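Local coordinates for USP37 protein (Homo sapiens, PDB 3U12) that probably cleaves ubiquitin from its conjugates as a thiol-dependent hydrolase of peptidase family C19, here represented by its pleckstrin homology (PH) domain, at residues K21-I26 and E40-I45; K51-V56 and P64-L69; S86-T91 and L98-V103; V76-S81 and D107-R112. All blocks are in the same frame, centred on the assembly; numbering follows the deposited sequence. Where two conformers were deposited one is given.

Interaction 1. Residues K21-I26 and E40-I45; sequences KIHGPI and EGSFEI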
loop_
_atom_site.group_PDB
_atom_site.type_symbol
_atom_site.label_atom_id
_atom_site.label_comp_id
_atom_site.label_asym_id
_atom_site.label_seq_id
_atom_site.Cartn_x
_atom_site.Cartn_y
_atom_site.Cartn_z
ATOM N N LYS A 21 3.998 -0.514 -8.762
ATOM C CA LYS A 21 2.570 -0.805 -8.705
ATOM C C LYS A 21 2.386 -2.276 -8.427
ATOM O O LYS A 21 3.011 -3.097 -9.089
ATOM C CB LYS A 21 1.917 -0.430 -10.050
ATOM C CG LYS A 21 0.395 -0.504 -10.058
ATOM C CD LYS A 21 -0.103 -0.161 -11.450
ATOM C CE LYS A 21 -1.587 0.014 -11.511
ATOM N NZ LYS A 21 -2.014 0.224 -12.917
ATOM N N ILE A 22 1.569 -2.613 -7.421
ATOM C CA ILE A 22 1.315 -4.015 -7.068
ATOM C C ILE A 22 -0.180 -4.252 -7.026
ATOM O O ILE A 22 -0.928 -3.336 -6.693
ATOM C CB ILE A 22 2.040 -4.442 -5.763
ATOM C CG1 ILE A 22 1.727 -3.477 -4.594
ATOM C CG2 ILE A 22 3.592 -4.578 -6.010
ATOM C CD1 ILE A 22 2.083 -4.067 -3.228
ATOM N N HIS A 23 -0.601 -5.483 -7.312
ATOM C CA HIS A 23 -1.987 -5.905 -7.461
ATOM C C HIS A 23 -2.413 -7.015 -6.508
ATOM O O HIS A 23 -1.622 -7.903 -6.204
ATOM C CB HIS A 23 -2.188 -6.401 -8.909
ATOM C CG HIS A 23 -1.806 -5.394 -9.950
ATOM N ND1 HIS A 23 -2.762 -4.612 -10.589
ATOM C CD2 HIS A 23 -0.582 -5.060 -10.422
ATOM C CE1 HIS A 23 -2.088 -3.833 -11.419
ATOM N NE2 HIS A 23 -0.774 -4.055 -11.344
ATOM N N GLY A 24 -3.692 -6.996 -6.117
ATOM C CA GLY A 24 -4.259 -8.032 -5.262
ATOM C C GLY A 24 -5.464 -7.568 -4.470
ATOM O O GLY A 24 -5.793 -6.384 -4.499
ATOM N N PRO A 25 -6.135 -8.472 -3.722
ATOM C CA PRO A 25 -7.241 -8.020 -2.865
ATOM C C PRO A 25 -6.722 -6.986 -1.854
ATOM O O PRO A 25 -5.646 -7.158 -1.272
ATOM C CB PRO A 25 -7.723 -9.307 -2.190
ATOM C CG PRO A 25 -7.193 -10.421 -3.047
ATOM C CD PRO A 25 -5.873 -9.916 -3.533
ATOM N N ILE A 26 -7.464 -5.892 -1.707
ATOM C CA ILE A 26 -7.121 -4.772 -0.834
ATOM C C ILE A 26 -8.190 -4.534 0.247
ATOM O O ILE A 26 -9.377 -4.531 -0.052
ATOM C CB ILE A 26 -6.882 -3.485 -1.682
ATOM C CG1 ILE A 26 -5.574 -3.614 -2.526
ATOM C CG2 ILE A 26 -6.847 -2.192 -0.797
ATOM C CD1 ILE A 26 -5.406 -2.505 -3.618
ATOM N N GLU A 40 -10.466 -6.360 -4.956
ATOM C CA GLU A 40 -9.380 -6.483 -5.927
ATOM C C GLU A 40 -8.964 -5.103 -6.447
ATOM O O GLU A 40 -9.819 -4.294 -6.813
ATOM C CB GLU A 40 -9.843 -7.363 -7.094
ATOM C CG GLU A 40 -8.721 -7.822 -8.012
ATOM C CD GLU A 40 -7.654 -8.710 -7.393
ATOM O OE1 GLU A 40 -6.474 -8.556 -7.781
ATOM O OE2 GLU A 40 -7.987 -9.549 -6.524
ATOM N N GLY A 41 -7.661 -4.853 -6.492
ATOM C CA GLY A 41 -7.167 -3.578 -7.004
ATOM C C GLY A 41 -5.668 -3.460 -7.021
ATOM O O GLY A 41 -4.978 -4.464 -7.083
ATOM N N SER A 42 -5.151 -2.230 -6.937
ATOM C CA SER A 42 -3.721 -2.021 -6.947
ATOM C C SER A 42 -3.311 -0.843 -6.058
ATOM O O SER A 42 -4.137 0.037 -5.782
ATOM C CB SER A 42 -3.247 -1.793 -8.386
ATOM O OG SER A 42 -3.693 -0.528 -8.857
ATOM N N PHE A 43 -2.046 -0.877 -5.587
ATOM C CA PHE A 43 -1.332 0.188 -4.892
ATOM C C PHE A 43 -0.339 0.715 -5.936
ATOM O O PHE A 43 0.402 -0.076 -6.513
ATOM C CB PHE A 43 -0.528 -0.338 -3.698
ATOM C CG PHE A 43 -1.305 -0.667 -2.443
ATOM C CD1 PHE A 43 -2.668 -0.399 -2.352
ATOM C CD2 PHE A 43 -0.667 -1.224 -1.340
ATOM C CE1 PHE A 43 -3.388 -0.740 -1.195
ATOM C CE2 PHE A 43 -1.383 -1.528 -0.179
ATOM C CZ PHE A 43 -2.736 -1.322 -0.128
ATOM N N GLU A 44 -0.314 2.023 -6.173
ATOM C CA GLU A 44 0.615 2.608 -7.153
ATOM C C GLU A 44 1.321 3.773 -6.487
ATOM O O GLU A 44 0.662 4.596 -5.848
ATOM C CB GLU A 44 -0.180 3.142 -8.359
ATOM C CG GLU A 44 0.662 3.728 -9.483
ATOM C CD GLU A 44 -0.123 4.207 -10.690
ATOM O OE1 GLU A 44 -1.199 4.813 -10.506
ATOM O OE2 GLU A 44 0.369 4.026 -11.825
ATOM N N ILE A 45 2.634 3.894 -6.700
ATOM C CA ILE A 45 3.345 5.035 -6.143
ATOM C C ILE A 45 3.211 6.229 -7.107
ATOM O O ILE A 45 3.435 6.069 -8.313
ATOM C CB ILE A 45 4.840 4.696 -5.887
ATOM C CG1 ILE A 45 5.030 3.591 -4.787
ATOM C CG2 ILE A 45 5.655 5.961 -5.553
ATOM C CD1 ILE A 45 4.365 3.874 -3.379
HETATM O O HOH W 1 -0.858 2.854 -13.810
#
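Ile22 and Phe43 exchange a reciprocal pair of backbone hydrogen bonds, Ile22 N to Phe43 O and Phe43 N to Ile22 O, each 2.9 Å long. Gly24 and Gly41 form the next such pair on this antiparallel ladder of the PH-domain sheet. Gly24 N reaches Gly41 O at 3.0 Å, but the return bond from Gly41 N to Gly24 O meets its acceptor from above the carbonyl plane, 50° out of it. That skew fits the corner the chain turns at Gly24, beyond which Pro25 bonds to the strand 97-104. The residues between look outward: Ser42, Glu44 and Glu40 have backbone bonds to His57, Val55 and Asn59.

Three CA-H...O contacts run beside these bonds, among them Lys21 CA to Phe43 O at 3.2 Å. On the face carrying Lys21, His23 and Ser42, the Ser42 CB lies over the His23 ring, 4.0 Å from its centroid, a CH-pi contact. The fully extended Lys21 chain, its CG anti to the backbone N (chi1 -172°), runs past Ser42. There its charge meets that of Glu44 through a water, which accepts from Lys21 NZ at 3.0 Å and donates to Glu44 OE2 at 2.6 Å.

Ile22 and Phe43 point to the other face; past the corner, Ile26 folds its CD1 over the Gly41-Ser42 backbone and against the Phe43 ring, 3.6 Å from CE1. The chemistry is thus divided: hydrocarbon packing inside, amides of alternate residues satisfied by the ladder, and a Lys21-Glu44 attraction probably softened by water.

Interaction 2. Residues K51-V56 and P64-L69; sequences KVSLVV and PRIFQL. With SO4 (sulfate ion), chain D.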
loop_
_atom_site.group_PDB
_atom_site.type_symbol
_atom_site.label_atom_id
_atom_site.label_comp_id
_atom_site.label_asym_id
_atom_site.label_seq_id
_atom_site.Cartn_x
_atom_site.Cartn_y
_atom_site.Cartn_z
ATOM N N LYS A 51 7.556 14.860 -2.604
ATOM C CA LYS A 51 6.519 14.266 -1.745
ATOM C C LYS A 51 5.939 13.003 -2.434
ATOM O O LYS A 51 5.403 13.083 -3.545
ATOM C CB LYS A 51 5.425 15.288 -1.418
ATOM C CG LYS A 51 4.381 14.783 -0.415
ATOM C CD LYS A 51 3.204 15.746 -0.261
ATOM C CE LYS A 51 3.313 16.654 0.939
ATOM N NZ LYS A 51 2.034 17.374 1.200
ATOM N N VAL A 52 6.033 11.855 -1.755
ATOM C CA VAL A 52 5.587 10.564 -2.284
ATOM C C VAL A 52 4.226 10.183 -1.708
ATOM O O VAL A 52 4.002 10.333 -0.506
ATOM C CB VAL A 52 6.657 9.468 -2.001
ATOM C CG1 VAL A 52 6.234 8.119 -2.573
ATOM C CG2 VAL A 52 8.034 9.877 -2.535
ATOM N N SER A 53 3.303 9.724 -2.570
ATOM C CA SER A 53 2.004 9.271 -2.106
ATOM C C SER A 53 1.670 7.929 -2.721
ATOM O O SER A 53 2.387 7.448 -3.614
ATOM C CB SER A 53 0.911 10.312 -2.406
ATOM O OG SER A 53 1.175 11.566 -1.798
ATOM N N LEU A 54 0.591 7.302 -2.232
ATOM C CA LEU A 54 0.127 6.003 -2.703
ATOM C C LEU A 54 -1.331 6.100 -3.168
ATOM O O LEU A 54 -2.189 6.550 -2.411
ATOM C CB LEU A 54 0.263 4.977 -1.549
ATOM C CG LEU A 54 -0.090 3.509 -1.845
ATOM C CD1 LEU A 54 0.913 2.878 -2.802
ATOM C CD2 LEU A 54 -0.061 2.692 -0.573
ATOM N N VAL A 55 -1.605 5.648 -4.402
ATOM C CA VAL A 55 -2.946 5.650 -4.966
ATOM C C VAL A 55 -3.506 4.239 -4.883
ATOM O O VAL A 55 -2.850 3.278 -5.300
ATOM C CB VAL A 55 -3.010 6.170 -6.420
ATOM C CG1 VAL A 55 -4.463 6.266 -6.896
ATOM C CG2 VAL A 55 -2.345 7.526 -6.536
ATOM N N VAL A 56 -4.746 4.133 -4.398
ATOM C CA VAL A 56 -5.479 2.872 -4.323
ATOM C C VAL A 56 -6.523 2.888 -5.444
ATOM O O VAL A 56 -7.460 3.684 -5.407
ATOM C CB VAL A 56 -6.128 2.664 -2.928
ATOM C CG1 VAL A 56 -6.985 1.390 -2.901
ATOM C CG2 VAL A 56 -5.066 2.638 -1.823
ATOM N N PRO A 64 -10.170 6.980 -7.428
ATOM C CA PRO A 64 -9.123 6.445 -6.536
ATOM C C PRO A 64 -8.821 7.364 -5.360
ATOM O O PRO A 64 -8.857 8.573 -5.500
ATOM C CB PRO A 64 -7.880 6.354 -7.458
ATOM C CG PRO A 64 -8.427 6.279 -8.832
ATOM C CD PRO A 64 -9.665 7.161 -8.801
ATOM N N ARG A 65 -8.492 6.785 -4.219
ATOM C CA ARG A 65 -8.121 7.530 -3.018
ATOM C C ARG A 65 -6.621 7.544 -2.894
ATOM O O ARG A 65 -5.937 6.571 -3.292
ATOM C CB ARG A 65 -8.766 6.942 -1.750
ATOM C CG ARG A 65 -10.288 6.989 -1.800
ATOM C CD ARG A 65 -10.923 7.375 -0.481
ATOM N NE ARG A 65 -12.244 7.974 -0.690
ATOM C CZ ARG A 65 -12.538 9.263 -0.513
ATOM N NH1 ARG A 65 -11.608 10.113 -0.090
ATOM N NH2 ARG A 65 -13.769 9.705 -0.731
ATOM N N ILE A 66 -6.089 8.628 -2.337
ATOM C CA ILE A 66 -4.655 8.802 -2.176
ATOM C C ILE A 66 -4.266 8.983 -0.701
ATOM O O ILE A 66 -4.943 9.681 0.051
ATOM C CB ILE A 66 -4.141 9.937 -3.093
ATOM C CG1 ILE A 66 -2.634 10.159 -2.929
ATOM C CG2 ILE A 66 -4.914 11.252 -2.925
ATOM C CD1 ILE A 66 -2.033 10.758 -4.066
ATOM N N PHE A 67 -3.132 8.368 -0.321
ATOM C CA PHE A 67 -2.601 8.375 1.029
ATOM C C PHE A 67 -1.182 8.867 0.915
ATOM O O PHE A 67 -0.385 8.297 0.151
ATOM C CB PHE A 67 -2.631 6.928 1.566
ATOM C CG PHE A 67 -4.027 6.363 1.706
ATOM C CD1 PHE A 67 -4.669 6.352 2.941
ATOM C CD2 PHE A 67 -4.687 5.804 0.611
ATOM C CE1 PHE A 67 -5.950 5.802 3.078
ATOM C CE2 PHE A 67 -5.977 5.277 0.745
ATOM C CZ PHE A 67 -6.588 5.259 1.981
ATOM N N GLN A 68 -0.857 9.915 1.660
ATOM C CA GLN A 68 0.507 10.452 1.717
ATOM C C GLN A 68 1.443 9.442 2.375
ATOM O O GLN A 68 1.051 8.805 3.348
ATOM C CB GLN A 68 0.561 11.782 2.483
ATOM C CG GLN A 68 1.968 12.399 2.416
ATOM C CD GLN A 68 2.040 13.808 2.924
ATOM O OE1 GLN A 68 1.164 14.632 2.656
ATOM N NE2 GLN A 68 3.110 14.117 3.647
ATOM N N LEU A 69 2.679 9.301 1.833
ATOM C CA LEU A 69 3.707 8.411 2.369
ATOM C C LEU A 69 4.852 9.184 2.984
ATOM O O LEU A 69 5.296 8.805 4.056
ATOM C CB LEU A 69 4.245 7.436 1.307
ATOM C CG LEU A 69 3.213 6.464 0.736
ATOM C CD1 LEU A 69 3.862 5.609 -0.355
ATOM C CD2 LEU A 69 2.607 5.570 1.835
HETATM S S SO4 D . 4.357 17.162 4.813
HETATM O O1 SO4 D . 5.188 17.903 5.774
HETATM O O2 SO4 D . 3.436 18.083 4.129
HETATM O O3 SO4 D . 5.232 16.517 3.815
HETATM O O4 SO4 D . 3.587 16.141 5.540
HETATM O O HOH W 2 -9.498 3.970 -3.603
#
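Lys51-Val56 and Pro64-Leu69 face each other as the two arms of a beta hairpin in the PH-domain sheet. Its backbone bonds pair Leu54 with Phe67 in both directions, Leu54 N lying 2.8 Å from Phe67 O, while Leu69 N is held by Val52 O and Val56 N points almost straight at Arg65 O (174° at the hydrogen). Leu54 O also lies at the edge of the Phe67 ring, in its plane.

Apolar contacts fall on both faces. Inward, Leu69 CD1 approaches Leu54 CB at 3.8 Å, and Val56 CG2 meets the Phe67 ring obliquely at CE2. Outward, Val55 CG1 presses on Pro64 CB at 3.5 Å, a rather tight fit.

Polar side chains gather at the Lys51 end. The lysine chain kinks at chi3 (-98°) and crosses Gln68 at about a right angle, and NZ makes a weak hydrogen bond to Gln68 OE1. A sulfate, probably from the crystallisation liquor, is held by Gln68 NE2, which donates to O4 at 2.8 Å and also to Ser70 O; Lys51 NZ adds a weak bond. At the other end Arg65 N sits 3.5 Å from Val56 O, a weak bond, and a water supplements it, donating to Val56 O at 2.7 Å and accepting from Arg65 N at 3.1 Å.

Interaction 3. Residues S86-T91 and L98-V103; sequences SRLMLT and LSIDKV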
loop_
_atom_site.group_PDB
_atom_site.type_symbol
_atom_site.label_atom_id
_atom_site.label_comp_id
_atom_site.label_asym_id
_atom_site.label_seq_id
_atom_site.Cartn_x
_atom_site.Cartn_y
_atom_site.Cartn_z
ATOM N N SER A 86 2.796 -12.930 -0.902
ATOM C CA SER A 86 2.890 -12.232 0.373
ATOM C C SER A 86 1.759 -11.235 0.577
ATOM O O SER A 86 1.109 -10.787 -0.379
ATOM C CB SER A 86 4.231 -11.506 0.485
ATOM O OG SER A 86 5.308 -12.422 0.429
ATOM N N ARG A 87 1.526 -10.903 1.845
ATOM C CA ARG A 87 0.572 -9.891 2.251
ATOM C C ARG A 87 1.398 -8.742 2.761
ATOM O O ARG A 87 2.291 -8.944 3.586
ATOM C CB ARG A 87 -0.381 -10.400 3.341
ATOM C CG ARG A 87 -1.528 -9.414 3.600
ATOM C CD ARG A 87 -2.448 -9.871 4.718
ATOM N NE ARG A 87 -3.362 -10.928 4.284
ATOM C CZ ARG A 87 -4.420 -11.338 4.976
ATOM N NH1 ARG A 87 -4.723 -10.773 6.139
ATOM N NH2 ARG A 87 -5.196 -12.301 4.501
ATOM N N LEU A 88 1.138 -7.552 2.247
ATOM C CA LEU A 88 1.859 -6.358 2.650
ATOM C C LEU A 88 0.930 -5.505 3.491
ATOM O O LEU A 88 -0.173 -5.176 3.053
ATOM C CB LEU A 88 2.362 -5.594 1.402
ATOM C CG LEU A 88 3.241 -4.370 1.666
ATOM C CD1 LEU A 88 4.330 -4.250 0.604
ATOM C CD2 LEU A 88 2.388 -3.081 1.705
HETATM N N MSE A 89 1.390 -5.116 4.674
HETATM C CA MSE A 89 0.588 -4.306 5.590
HETATM C C MSE A 89 1.323 -3.026 5.932
HETATM O O MSE A 89 2.427 -3.045 6.471
HETATM C CB MSE A 89 0.225 -5.124 6.842
HETATM C CG MSE A 89 -0.739 -6.243 6.519
HETATM SE SE MSE A 89 -0.647 -7.686 7.772
HETATM C CE MSE A 89 -2.528 -8.120 7.855
ATOM N N LEU A 90 0.740 -1.932 5.514
ATOM C CA LEU A 90 1.271 -0.589 5.679
ATOM C C LEU A 90 0.444 0.183 6.695
ATOM O O LEU A 90 -0.739 0.426 6.457
ATOM C CB LEU A 90 1.208 0.118 4.313
ATOM C CG LEU A 90 1.593 1.602 4.241
ATOM C CD1 LEU A 90 3.047 1.833 4.634
ATOM C CD2 LEU A 90 1.326 2.156 2.846
ATOM N N THR A 91 1.084 0.605 7.794
ATOM C CA THR A 91 0.459 1.469 8.787
ATOM C C THR A 91 1.042 2.867 8.600
ATOM O O THR A 91 2.265 3.034 8.531
ATOM C CB THR A 91 0.635 0.943 10.210
ATOM O OG1 THR A 91 0.314 -0.446 10.250
ATOM C CG2 THR A 91 -0.206 1.712 11.234
ATOM N N LEU A 98 -3.430 -0.094 5.642
ATOM C CA LEU A 98 -3.658 -0.551 4.275
ATOM C C LEU A 98 -3.079 -1.925 4.094
ATOM O O LEU A 98 -1.885 -2.132 4.344
ATOM C CB LEU A 98 -3.016 0.405 3.252
ATOM C CG LEU A 98 -3.655 1.804 3.103
ATOM C CD1 LEU A 98 -3.196 2.752 4.200
ATOM C CD2 LEU A 98 -3.271 2.421 1.792
ATOM N N SER A 99 -3.907 -2.856 3.631
ATOM C CA SER A 99 -3.476 -4.223 3.378
ATOM C C SER A 99 -3.700 -4.629 1.933
ATOM O O SER A 99 -4.695 -4.245 1.317
ATOM C CB SER A 99 -4.183 -5.188 4.317
ATOM O OG SER A 99 -3.718 -4.967 5.633
ATOM N N ILE A 100 -2.752 -5.389 1.392
ATOM C CA ILE A 100 -2.832 -5.910 0.027
ATOM C C ILE A 100 -2.350 -7.350 0.101
ATOM O O ILE A 100 -1.291 -7.631 0.674
ATOM C CB ILE A 100 -2.130 -5.033 -1.047
ATOM C CG1 ILE A 100 -2.422 -5.583 -2.487
ATOM C CG2 ILE A 100 -0.628 -4.890 -0.773
ATOM C CD1 ILE A 100 -2.106 -4.622 -3.670
ATOM N N ASP A 101 -3.186 -8.263 -0.387
ATOM C CA ASP A 101 -2.933 -9.692 -0.259
ATOM C C ASP A 101 -2.583 -10.359 -1.587
ATOM O O ASP A 101 -2.755 -9.750 -2.644
ATOM C CB ASP A 101 -4.177 -10.347 0.373
ATOM C CG ASP A 101 -3.902 -11.698 1.012
ATOM O OD1 ASP A 101 -2.751 -11.933 1.437
ATOM O OD2 ASP A 101 -4.828 -12.524 1.064
ATOM N N LYS A 102 -2.045 -11.600 -1.521
ATOM C CA LYS A 102 -1.709 -12.441 -2.672
ATOM C C LYS A 102 -0.796 -11.734 -3.706
ATOM O O LYS A 102 -0.941 -11.935 -4.913
ATOM C CB LYS A 102 -3.012 -12.955 -3.342
ATOM C CG LYS A 102 -3.864 -13.841 -2.435
ATOM C CD LYS A 102 -5.176 -14.236 -3.116
ATOM C CE LYS A 102 -6.085 -15.053 -2.225
ATOM N NZ LYS A 102 -5.538 -16.407 -1.940
ATOM N N VAL A 103 0.161 -10.938 -3.224
ATOM C CA VAL A 103 1.115 -10.232 -4.084
ATOM C C VAL A 103 2.276 -11.163 -4.394
ATOM O O VAL A 103 2.831 -11.710 -3.442
ATOM C CB VAL A 103 1.613 -8.933 -3.391
ATOM C CG1 VAL A 103 2.571 -8.151 -4.282
ATOM C CG2 VAL A 103 0.436 -8.055 -2.957
#
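A buried beta-hairpin pairing joins Ser86-Thr91 to Leu98-Val103, two adjacent strands of the PH-domain sheet, immediately before the chain enters the helix 105-119. Reciprocal backbone bonds link Leu90 with Leu98, Leu88 with Ile100 and Ser86 with Val103. The first pair is the straightest, at 173° and 175°, both bonds 2.9 Å long.

Between Leu88 and Ser86 the register slips by one residue, a beta bulge in which Asp101 and Lys102 together stand opposite Arg87. Ser86 N nonetheless recovers Val103 O at 2.8 Å. Leu88 CB packs against Ile100 CG2 at 3.8 Å on the inner face, where Met111 of the helix also meets Leu88.

The bulge carries a salt bridge. Arg87 sends NE to Asp101 OD1 at 3.1 Å, and a weak bond runs from NH2 to OD2 at 3.5 Å. The oxygen OD1 lies in the guanidinium plane, yet NE comes from above the carboxylate plane, the two planes standing 89° apart; the pairing keeps two prongs and lacks only coplanarity. Ser81 OG also hydrogen-bonds to OD1. With a guanidinium and a hydroxyl both gathered at one oxygen, the carboxylate of Asp101 is probably stabilised in its charged form.

Interaction 4. Residues V76-S81 and D107-R112; sequences VVLRPS and DAEEMR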
loop_
_atom_site.group_PDB
_atom_site.type_symbol
_atom_site.label_atom_id
_atom_site.label_comp_id
_atom_site.label_asym_id
_atom_site.label_seq_id
_atom_site.Cartn_x
_atom_site.Cartn_y
_atom_site.Cartn_z
ATOM N N VAL A 76 5.775 -1.057 8.105
ATOM C CA VAL A 76 5.520 -1.921 6.951
ATOM C C VAL A 76 5.868 -3.356 7.336
ATOM O O VAL A 76 6.988 -3.634 7.774
ATOM C CB VAL A 76 6.232 -1.500 5.629
ATOM C CG1 VAL A 76 5.614 -2.222 4.436
ATOM C CG2 VAL A 76 6.189 0.008 5.410
ATOM N N VAL A 77 4.894 -4.253 7.218
ATOM C CA VAL A 77 5.061 -5.660 7.564
ATOM C C VAL A 77 4.667 -6.497 6.349
ATOM O O VAL A 77 3.676 -6.180 5.686
ATOM C CB VAL A 77 4.212 -6.053 8.830
ATOM C CG1 VAL A 77 4.340 -7.539 9.160
ATOM C CG2 VAL A 77 4.596 -5.219 10.052
ATOM N N LEU A 78 5.439 -7.560 6.070
ATOM C CA LEU A 78 5.141 -8.569 5.057
ATOM C C LEU A 78 4.880 -9.866 5.785
ATOM O O LEU A 78 5.617 -10.212 6.711
ATOM C CB LEU A 78 6.301 -8.824 4.078
ATOM C CG LEU A 78 6.637 -7.804 3.005
ATOM C CD1 LEU A 78 7.710 -8.357 2.090
ATOM C CD2 LEU A 78 5.443 -7.460 2.166
ATOM N N ARG A 79 3.857 -10.598 5.359
ATOM C CA ARG A 79 3.515 -11.905 5.920
ATOM C C ARG A 79 3.271 -12.900 4.780
ATOM O O ARG A 79 2.730 -12.486 3.750
ATOM C CB ARG A 79 2.289 -11.811 6.853
ATOM C CG ARG A 79 2.566 -11.106 8.191
ATOM C CD ARG A 79 3.314 -11.961 9.196
ATOM N NE ARG A 79 3.937 -11.156 10.248
ATOM C CZ ARG A 79 5.243 -10.907 10.335
ATOM N NH1 ARG A 79 6.083 -11.400 9.434
ATOM N NH2 ARG A 79 5.717 -10.164 11.327
ATOM N N PRO A 80 3.689 -14.192 4.900
ATOM C CA PRO A 80 3.439 -15.146 3.801
ATOM C C PRO A 80 1.946 -15.320 3.531
ATOM O O PRO A 80 1.151 -15.335 4.471
ATOM C CB PRO A 80 4.089 -16.454 4.294
ATOM C CG PRO A 80 5.030 -16.036 5.386
ATOM C CD PRO A 80 4.366 -14.853 6.034
ATOM N N SER A 81 1.567 -15.406 2.252
ATOM C CA SER A 81 0.169 -15.530 1.835
ATOM C C SER A 81 -0.012 -16.685 0.845
ATOM O O SER A 81 -0.654 -16.533 -0.201
ATOM C CB SER A 81 -0.305 -14.210 1.235
ATOM O OG SER A 81 -1.668 -14.288 0.857
ATOM N N ASP A 107 7.615 -8.853 -5.889
ATOM C CA ASP A 107 6.968 -7.549 -6.041
ATOM C C ASP A 107 6.685 -6.924 -4.675
ATOM O O ASP A 107 6.946 -5.738 -4.485
ATOM C CB ASP A 107 5.686 -7.680 -6.897
ATOM C CG ASP A 107 5.988 -8.195 -8.299
ATOM O OD1 ASP A 107 6.498 -7.414 -9.121
ATOM O OD2 ASP A 107 5.798 -9.394 -8.542
ATOM N N ALA A 108 6.173 -7.720 -3.718
ATOM C CA ALA A 108 5.868 -7.256 -2.361
ATOM C C ALA A 108 7.155 -6.794 -1.639
ATOM O O ALA A 108 7.140 -5.769 -0.975
ATOM C CB ALA A 108 5.182 -8.361 -1.572
ATOM N N GLU A 109 8.272 -7.524 -1.818
ATOM C CA GLU A 109 9.556 -7.195 -1.206
ATOM C C GLU A 109 10.145 -5.900 -1.775
ATOM O O GLU A 109 10.713 -5.107 -1.027
ATOM C CB GLU A 109 10.530 -8.357 -1.360
ATOM C CG GLU A 109 10.254 -9.469 -0.370
ATOM C CD GLU A 109 11.193 -10.647 -0.527
ATOM O OE1 GLU A 109 12.357 -10.539 -0.077
ATOM O OE2 GLU A 109 10.771 -11.671 -1.109
ATOM N N GLU A 110 9.988 -5.683 -3.089
ATOM C CA GLU A 110 10.444 -4.471 -3.760
ATOM C C GLU A 110 9.662 -3.260 -3.222
ATOM O O GLU A 110 10.265 -2.226 -2.907
ATOM C CB GLU A 110 10.293 -4.616 -5.282
ATOM C CG GLU A 110 10.782 -3.407 -6.061
ATOM C CD GLU A 110 10.536 -3.396 -7.556
ATOM O OE1 GLU A 110 9.907 -4.345 -8.081
ATOM O OE2 GLU A 110 10.984 -2.425 -8.207
HETATM N N MSE A 111 8.325 -3.402 -3.078
HETATM C CA MSE A 111 7.462 -2.346 -2.523
HETATM C C MSE A 111 7.865 -2.051 -1.078
HETATM O O MSE A 111 7.975 -0.888 -0.738
HETATM C CB MSE A 111 5.968 -2.692 -2.639
HETATM C CG MSE A 111 5.043 -1.590 -2.115
HETATM SE SE MSE A 111 5.243 0.105 -3.066
HETATM C CE MSE A 111 3.954 -0.304 -4.596
ATOM N N ARG A 112 8.074 -3.078 -0.247
ATOM C CA ARG A 112 8.502 -2.915 1.153
ATOM C C ARG A 112 9.839 -2.152 1.237
ATOM O O ARG A 112 9.959 -1.234 2.050
ATOM C CB ARG A 112 8.635 -4.275 1.859
ATOM C CG ARG A 112 8.777 -4.162 3.385
ATOM C CD ARG A 112 10.195 -4.395 3.880
ATOM N NE ARG A 112 10.465 -5.813 4.109
ATOM C CZ ARG A 112 11.070 -6.613 3.239
ATOM N NH1 ARG A 112 11.274 -7.890 3.533
ATOM N NH2 ARG A 112 11.485 -6.142 2.068
#
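Ala108 O accepts the helical hydrogen bond of Arg112 N at 2.9 Å, and the methyl Leu78 CD2 comes up beside the same oxygen at 4.0 Å. That carbonyl already has its intrahelical donor, and no hydrogen bond runs between Val76-Ser81 and Asp107-Arg112. The helix lies against the strand mainly through apolar side-chain contacts, the two axes 9.5 Å apart at closest and nearly antiparallel, at 167°.

Leu78 does most of the work. Its CG is anti to the carbonyl carbon and beside the backbone N (chi1 -74°), and from there CD2 goes to Ala108, CD1 to Glu109 and Arg112. CD2 meets Ala108 CB at 3.9 Å, a short side chain that lets the leucine come close to the helix backbone. CD1 touches Glu109 CG at 3.7 Å, so the aliphatic part of the glutamate is used; the two side chains cross at about a right angle.

One turn on from Ala108, Arg112 completes the patch. Its CG packs on Val76 CG1 at 3.9 Å; beyond it the chain bends at chi2 and chi3 and folds back, bringing one face of the guanidinium over Leu78 CD1, which sits toward the rim of the group. Arg112 was modelled in two conformers, so both of its contacts are tentative.

Around the contact, Leu88 of the strand 85-92 touches Leu78 and Leu90 touches Val76, while Ser86 and Val103 pack on Ala108, and Met111 turns from the strand 73-80 toward Ile22 and Leu88. The helix 105-119 thereby caps one open end of the bent barrel, as the C-terminal helix of a PH domain does.

In the fold
The four contacts belong to one curled antiparallel sheet and the helix laid against it. Interactions 1 and 2 meet where strands 39-48 and 51-58 pair, Glu44 O receiving Val55 N at 2.9 Å. Interactions 1 and 3 join where Pro25 O meets Asp101 N at 2.8 Å; an acetate, probably from the crystallisation liquor, lies near there, about 4 Å from the Pro25 side chain and 3 Å from that of Asp101. Interaction 3 is nested within the loop closed by interaction 4, their centres about 7 Å apart. Interactions 2 and 3 face each other across the interior, where Leu69 CD2 and Leu90 CD2 meet at 3.8 Å. Met111 CE, 3.9 Å from Ile22 CG1, ties interaction 4 to interaction 1.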